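Local coordinates for protein Pab-dependent poly(a)-specific ribonuclease subunit PAN2 (Neurospora crassa, PDB 4CZW) that probably shortens the poly(A) tails of messenger RNA as the catalytic exonuclease subunit of the PAN2-PAN3 deadenylation complex, at residues A[185-190]-A[257-262]; A[190-195]-A[246-251]. All coordinates share one frame; numbering follows the deposited sequence.

Contact 1: residues A[185-190]-A[257-262]; sequences RYQIKC and RKIIFN. With ZN (zinc ion), chain C.
Arg185 and Gln187 pair with Ile259 and Arg257 across two antiparallel strands. The short strand axes approach to 4.5 Å, with 139° between their directions, so the segments are twisted well away from exactly antiparallel. Gln187 N reaches Arg257 O at 2.9 Å, and Arg257 N returns to Gln187 O at 3.1 Å. Arg185 N bonds to Ile259 O, and Ile259 N returns to Arg185 O in a more bent bond. Between them, Tyr186 and Lys258 form a non-hydrogen-bonded pair, their CA atoms 4.4 Å apart.

Tyr186 and Lys258 share one face of the sheet. The extended Lys258 chain lies over one face of the Tyr186 ring, offset toward its rim, with CG 4.3 Å from the ring centroid, a CH-pi contact. Its NZ hydrogen-bonds Thr203. With an alanine here instead of Tyr186, the aliphatic part of Lys258 would probably lose the ring it lies over, leaving a gap beside it.

The other face carries Gln187, whose CB meets Ile259 CG1 at 3.7 Å. Arg185 has its CG between the backbone N and the carbonyl carbon (chi1 67°). From there the extended chain runs past Phe261, bringing NE to the ring edge, 3.3 Å from CZ.

These are the central strands of a four-stranded antiparallel sheet in the USP-like domain. Cys190, at the end of one, binds zinc, as in the zinc-bearing fingers of USP folds.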
loop_
_atom_site.group_PDB
_atom_site.type_symbol
_atom_site.label_atom_id
_atom_site.label_comp_id
_atom_site.label_asym_id
_atom_site.label_seq_id
_atom_site.Cartn_x
_atom_site.Cartn_y
_atom_site.Cartn_z
ATOM N N ARG A 185 1.899 30.756 -5.024
ATOM C CA ARG A 185 3.167 31.412 -5.319
ATOM C C ARG A 185 3.387 32.567 -4.348
ATOM O O ARG A 185 2.434 33.093 -3.775
ATOM C CB ARG A 185 3.202 31.916 -6.763
ATOM C CG ARG A 185 2.223 33.041 -7.056
ATOM C CD ARG A 185 2.394 33.568 -8.472
ATOM N NE ARG A 185 1.472 34.661 -8.765
ATOM C CZ ARG A 185 1.429 35.312 -9.924
ATOM N NH1 ARG A 185 2.259 34.980 -10.903
ATOM N NH2 ARG A 185 0.556 36.294 -10.102
ATOM N N TYR A 186 4.644 32.957 -4.163
ATOM C CA TYR A 186 4.973 34.035 -3.238
ATOM C C TYR A 186 5.053 35.387 -3.935
ATOM O O TYR A 186 5.745 35.540 -4.941
ATOM C CB TYR A 186 6.295 33.746 -2.524
ATOM C CG TYR A 186 6.200 32.680 -1.458
ATOM C CD1 TYR A 186 5.733 32.983 -0.186
ATOM C CD2 TYR A 186 6.583 31.372 -1.721
ATOM C CE1 TYR A 186 5.646 32.013 0.793
ATOM C CE2 TYR A 186 6.500 30.395 -0.747
ATOM C CZ TYR A 186 6.030 30.721 0.508
ATOM O OH TYR A 186 5.944 29.750 1.481
ATOM N N GLN A 187 4.338 36.367 -3.392
ATOM C CA GLN A 187 4.434 37.739 -3.870
ATOM C C GLN A 187 5.394 38.530 -2.991
ATOM O O GLN A 187 5.084 38.847 -1.842
ATOM C CB GLN A 187 3.060 38.410 -3.890
ATOM C CG GLN A 187 3.110 39.900 -4.195
ATOM C CD GLN A 187 1.763 40.578 -4.037
ATOM O OE1 GLN A 187 0.764 40.141 -4.607
ATOM N NE2 GLN A 187 1.729 41.650 -3.253
ATOM N N ILE A 188 6.565 38.839 -3.536
ATOM C CA ILE A 188 7.578 39.586 -2.802
ATOM C C ILE A 188 7.541 41.064 -3.179
ATOM O O ILE A 188 7.942 41.446 -4.278
ATOM C CB ILE A 188 8.986 39.025 -3.064
ATOM C CG1 ILE A 188 9.024 37.527 -2.752
ATOM C CG2 ILE A 188 10.020 39.775 -2.240
ATOM C CD1 ILE A 188 10.369 36.884 -3.002
ATOM N N LYS A 189 7.052 41.890 -2.260
ATOM C CA LYS A 189 6.911 43.318 -2.514
ATOM C C LYS A 189 7.911 44.145 -1.714
ATOM O O LYS A 189 8.005 44.010 -0.494
ATOM C CB LYS A 189 5.487 43.776 -2.196
ATOM C CG LYS A 189 5.283 45.280 -2.298
ATOM C CD LYS A 189 3.892 45.692 -1.840
ATOM C CE LYS A 189 2.814 45.107 -2.737
ATOM N NZ LYS A 189 1.452 45.556 -2.337
ATOM N N CYS A 190 8.660 44.996 -2.407
ATOM C CA CYS A 190 9.534 45.957 -1.747
ATOM C C CYS A 190 8.680 46.981 -1.011
ATOM O O CYS A 190 7.771 47.566 -1.591
ATOM C CB CYS A 190 10.452 46.647 -2.759
ATOM S SG CYS A 190 11.472 47.982 -2.078
ATOM N N ARG A 257 4.210 37.456 0.816
ATOM C CA ARG A 257 2.976 36.765 1.169
ATOM C C ARG A 257 2.697 35.620 0.205
ATOM O O ARG A 257 2.844 35.765 -1.009
ATOM C CB ARG A 257 1.801 37.744 1.184
ATOM C CG ARG A 257 2.098 39.046 1.907
ATOM C CD ARG A 257 0.831 39.833 2.186
ATOM N NE ARG A 257 1.125 41.150 2.741
ATOM C CZ ARG A 257 0.230 41.919 3.353
ATOM N NH1 ARG A 257 -1.019 41.500 3.501
ATOM N NH2 ARG A 257 0.588 43.106 3.825
ATOM N N LYS A 258 2.297 34.477 0.751
ATOM C CA LYS A 258 1.989 33.311 -0.066
ATOM C C LYS A 258 0.594 33.427 -0.667
ATOM O O LYS A 258 -0.407 33.204 0.015
ATOM C CB LYS A 258 2.107 32.027 0.759
ATOM C CG LYS A 258 1.972 30.754 -0.060
ATOM C CD LYS A 258 2.292 29.523 0.771
ATOM C CE LYS A 258 2.300 28.267 -0.086
ATOM N NZ LYS A 258 2.694 27.059 0.691
ATOM N N ILE A 259 0.535 33.784 -1.946
ATOM C CA ILE A 259 -0.735 33.920 -2.647
ATOM C C ILE A 259 -1.260 32.551 -3.061
ATOM O O ILE A 259 -0.662 31.875 -3.896
ATOM C CB ILE A 259 -0.602 34.813 -3.894
ATOM C CG1 ILE A 259 0.117 36.117 -3.543
ATOM C CG2 ILE A 259 -1.969 35.092 -4.497
ATOM C CD1 ILE A 259 -0.586 36.940 -2.486
ATOM N N ILE A 260 -2.385 32.151 -2.477
ATOM C CA ILE A 260 -2.934 30.819 -2.702
ATOM C C ILE A 260 -4.027 30.820 -3.769
ATOM O O ILE A 260 -5.010 31.554 -3.668
ATOM C CB ILE A 260 -3.496 30.231 -1.394
ATOM C CG1 ILE A 260 -2.396 30.183 -0.329
ATOM C CG2 ILE A 260 -4.079 28.847 -1.633
ATOM C CD1 ILE A 260 -2.855 29.668 1.013
ATOM N N PHE A 261 -3.845 29.987 -4.790
ATOM C CA PHE A 261 -4.784 29.910 -5.903
ATOM C C PHE A 261 -5.754 28.741 -5.750
ATOM O O PHE A 261 -6.970 28.921 -5.817
ATOM C CB PHE A 261 -4.026 29.787 -7.227
ATOM C CG PHE A 261 -3.071 30.916 -7.485
ATOM C CD1 PHE A 261 -3.442 32.227 -7.236
ATOM C CD2 PHE A 261 -1.797 30.666 -7.967
ATOM C CE1 PHE A 261 -2.564 33.267 -7.472
ATOM C CE2 PHE A 261 -0.913 31.702 -8.202
ATOM C CZ PHE A 261 -1.297 33.004 -7.954
ATOM N N ASN A 262 -5.210 27.545 -5.548
ATOM C CA ASN A 262 -6.034 26.350 -5.405
ATOM C C ASN A 262 -5.609 25.456 -4.247
ATOM O O ASN A 262 -4.431 25.382 -3.900
ATOM C CB ASN A 262 -6.019 25.533 -6.700
ATOM C CG ASN A 262 -7.008 26.047 -7.724
ATOM O OD1 ASN A 262 -8.196 25.730 -7.666
ATOM N ND2 ASN A 262 -6.523 26.839 -8.673
HETATM ZN ZN ZN C . 12.422 48.644 -4.098
#

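Contact 2: residues A[190-195]-A[246-251]; sequences CMHCQH and TKCQRY. With ZN (zinc ion), chain C.
Cys190 and Cys193 face Cys248 across a zinc ion, and the metal holds the two loops together. Cys190 SG and Cys248 SG each lie 2.3 Å from the zinc, and Cys193 SG lies 2.2 Å from it. Cys245 supplies the fourth sulfur. The Cys193 and Cys248 sulfurs come within 3.8 Å of each other. Both SG atoms sit between their backbone N and carbonyl carbon (chi1 64° and 48°), which turns them inward to the metal.

Packing beside the zinc comes from Lys247. Its extended chain runs alongside Cys193 SG, with CD 3.6 Å from it. The same CD meets His195 CB at 3.8 Å.

The periphery is looser. The nearest approach of His195 to Thr246 is 4.4 Å, from NE2 to OG1. His192 CD2 comes no closer than 4.5 Å to Cys248 SG. His192 and Thr246 are exposed to solvent, and no hydrogen bond joins the segments.

Within the first loop, the amide of His192 bonds to Cys190 SG, and that of Cys193 does so weakly. In the second, Gln249 and Arg250 form a G1 beta bulge opposite Cys245.

Four cysteine sulfurs on one zinc make a Cys4 site built from two CxxC turns. The N-H groups that bond Cys190 SG would probably offset some of its thiolate charge, and the Lys247 amine may add from further off. The chemistry implies a structural zinc.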
loop_
_atom_site.group_PDB
_atom_site.type_symbol
_atom_site.label_atom_id
_atom_site.label_comp_id
_atom_site.label_asym_id
_atom_site.label_seq_id
_atom_site.Cartn_x
_atom_site.Cartn_y
_atom_site.Cartn_z
ATOM N N CYS A 190 8.660 44.996 -2.407
ATOM C CA CYS A 190 9.534 45.957 -1.747
ATOM C C CYS A 190 8.680 46.981 -1.011
ATOM O O CYS A 190 7.771 47.566 -1.591
ATOM C CB CYS A 190 10.452 46.647 -2.759
ATOM S SG CYS A 190 11.472 47.982 -2.078
HETATM N N MSE A 191 8.968 47.194 0.267
HETATM C CA MSE A 191 8.158 48.096 1.078
HETATM C C MSE A 191 8.550 49.559 0.892
HETATM O O MSE A 191 8.053 50.435 1.600
HETATM C CB MSE A 191 8.253 47.711 2.556
HETATM C CG MSE A 191 7.708 46.327 2.867
HETATM SE SE MSE A 191 7.687 45.941 4.775
HETATM C CE MSE A 191 6.469 47.350 5.351
ATOM N N HIS A 192 9.437 49.826 -0.063
ATOM C CA HIS A 192 9.858 51.195 -0.343
ATOM C C HIS A 192 9.274 51.701 -1.659
ATOM O O HIS A 192 8.537 52.686 -1.679
ATOM C CB HIS A 192 11.385 51.294 -0.377
ATOM C CG HIS A 192 11.896 52.700 -0.444
ATOM N ND1 HIS A 192 11.795 53.579 0.612
ATOM C CD2 HIS A 192 12.509 53.380 -1.442
ATOM C CE1 HIS A 192 12.326 54.740 0.269
ATOM N NE2 HIS A 192 12.766 54.645 -0.973
ATOM N N CYS A 193 9.605 51.025 -2.756
ATOM C CA CYS A 193 9.142 51.437 -4.078
ATOM C C CYS A 193 7.942 50.618 -4.544
ATOM O O CYS A 193 7.503 50.743 -5.688
ATOM C CB CYS A 193 10.275 51.328 -5.100
ATOM S SG CYS A 193 10.869 49.647 -5.379
ATOM N N GLN A 194 7.427 49.776 -3.651
ATOM C CA GLN A 194 6.221 48.983 -3.896
ATOM C C GLN A 194 6.331 48.072 -5.121
ATOM O O GLN A 194 5.321 47.705 -5.721
ATOM C CB GLN A 194 5.005 49.903 -4.042
ATOM C CG GLN A 194 4.885 50.943 -2.939
ATOM C CD GLN A 194 4.943 50.333 -1.552
ATOM O OE1 GLN A 194 4.300 49.319 -1.279
ATOM N NE2 GLN A 194 5.721 50.948 -0.668
ATOM N N HIS A 195 7.557 47.703 -5.482
ATOM C CA HIS A 195 7.783 46.809 -6.612
ATOM C C HIS A 195 7.535 45.359 -6.212
ATOM O O HIS A 195 7.956 44.923 -5.141
ATOM C CB HIS A 195 9.205 46.970 -7.152
ATOM C CG HIS A 195 9.523 46.058 -8.296
ATOM N ND1 HIS A 195 8.866 46.124 -9.506
ATOM C CD2 HIS A 195 10.428 45.056 -8.414
ATOM C CE1 HIS A 195 9.352 45.204 -10.321
ATOM N NE2 HIS A 195 10.301 44.543 -9.682
ATOM N N THR A 246 15.790 45.185 -6.998
ATOM C CA THR A 246 16.406 45.543 -8.269
ATOM C C THR A 246 15.985 46.928 -8.755
ATOM O O THR A 246 16.718 47.578 -9.500
ATOM C CB THR A 246 16.071 44.511 -9.362
ATOM O OG1 THR A 246 14.649 44.400 -9.499
ATOM C CG2 THR A 246 16.646 43.151 -9.001
ATOM N N LYS A 247 14.809 47.380 -8.333
ATOM C CA LYS A 247 14.290 48.663 -8.795
ATOM C C LYS A 247 15.009 49.837 -8.133
ATOM O O LYS A 247 15.624 50.655 -8.817
ATOM C CB LYS A 247 12.785 48.763 -8.542
ATOM C CG LYS A 247 12.134 49.952 -9.232
ATOM C CD LYS A 247 10.633 49.997 -8.996
ATOM C CE LYS A 247 10.005 51.190 -9.701
ATOM N NZ LYS A 247 8.548 51.307 -9.420
ATOM N N CYS A 248 14.934 49.920 -6.808
ATOM C CA CYS A 248 15.576 51.019 -6.089
ATOM C C CYS A 248 17.027 50.693 -5.731
ATOM O O CYS A 248 17.653 51.403 -4.944
ATOM C CB CYS A 248 14.779 51.382 -4.831
ATOM S SG CYS A 248 14.285 49.994 -3.787
ATOM N N GLN A 249 17.543 49.612 -6.313
ATOM C CA GLN A 249 18.973 49.298 -6.291
ATOM C C GLN A 249 19.600 49.200 -4.901
ATOM O O GLN A 249 20.772 49.535 -4.725
ATOM C CB GLN A 249 19.739 50.342 -7.109
ATOM C CG GLN A 249 19.515 50.249 -8.609
ATOM C CD GLN A 249 20.342 49.154 -9.252
ATOM O OE1 GLN A 249 19.816 48.115 -9.651
ATOM N NE2 GLN A 249 21.646 49.384 -9.360
ATOM N N ARG A 250 18.834 48.737 -3.919
ATOM C CA ARG A 250 19.366 48.576 -2.569
ATOM C C ARG A 250 18.559 47.586 -1.738
ATOM O O ARG A 250 17.455 47.193 -2.114
ATOM C CB ARG A 250 19.423 49.928 -1.853
ATOM C CG ARG A 250 18.076 50.609 -1.692
ATOM C CD ARG A 250 18.211 51.893 -0.890
ATOM N NE ARG A 250 18.750 51.644 0.444
ATOM C CZ ARG A 250 19.021 52.596 1.330
ATOM N NH1 ARG A 250 18.806 53.869 1.026
ATOM N NH2 ARG A 250 19.509 52.276 2.521
ATOM N N TYR A 251 19.125 47.188 -0.602
ATOM C CA TYR A 251 18.472 46.244 0.299
ATOM C C TYR A 251 17.365 46.924 1.095
ATOM O O TYR A 251 17.600 47.913 1.790
ATOM C CB TYR A 251 19.496 45.613 1.245
ATOM C CG TYR A 251 20.529 44.762 0.541
ATOM C CD1 TYR A 251 21.676 45.331 0.003
ATOM C CD2 TYR A 251 20.356 43.390 0.414
ATOM C CE1 TYR A 251 22.621 44.558 -0.643
ATOM C CE2 TYR A 251 21.297 42.608 -0.230
ATOM C CZ TYR A 251 22.427 43.197 -0.756
ATOM O OH TYR A 251 23.367 42.423 -1.398
HETATM ZN ZN ZN C . 12.422 48.644 -4.098
#

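In the fold
The centres of the two contacts are about 17 Å apart, along and at the tip of one four-stranded antiparallel sheet of the USP-like domain. Contact 1 pairs its central strands, 183-190 and 250-262. Contact 2 lies at the tip, where the loop after strand 183-190 meets the turn leading into strand 250-262. Along the chain, contact 2 is nested inside the loop closed by contact 1. Cys190 belongs to both, so strand 183-190 leads directly to the metal. The zinc joins the ends of the two hairpins that contact 1 pairs side by side. The domain is predicted to be inactive as a protease and to act as a scaffold, which fits a structural role for this zinc.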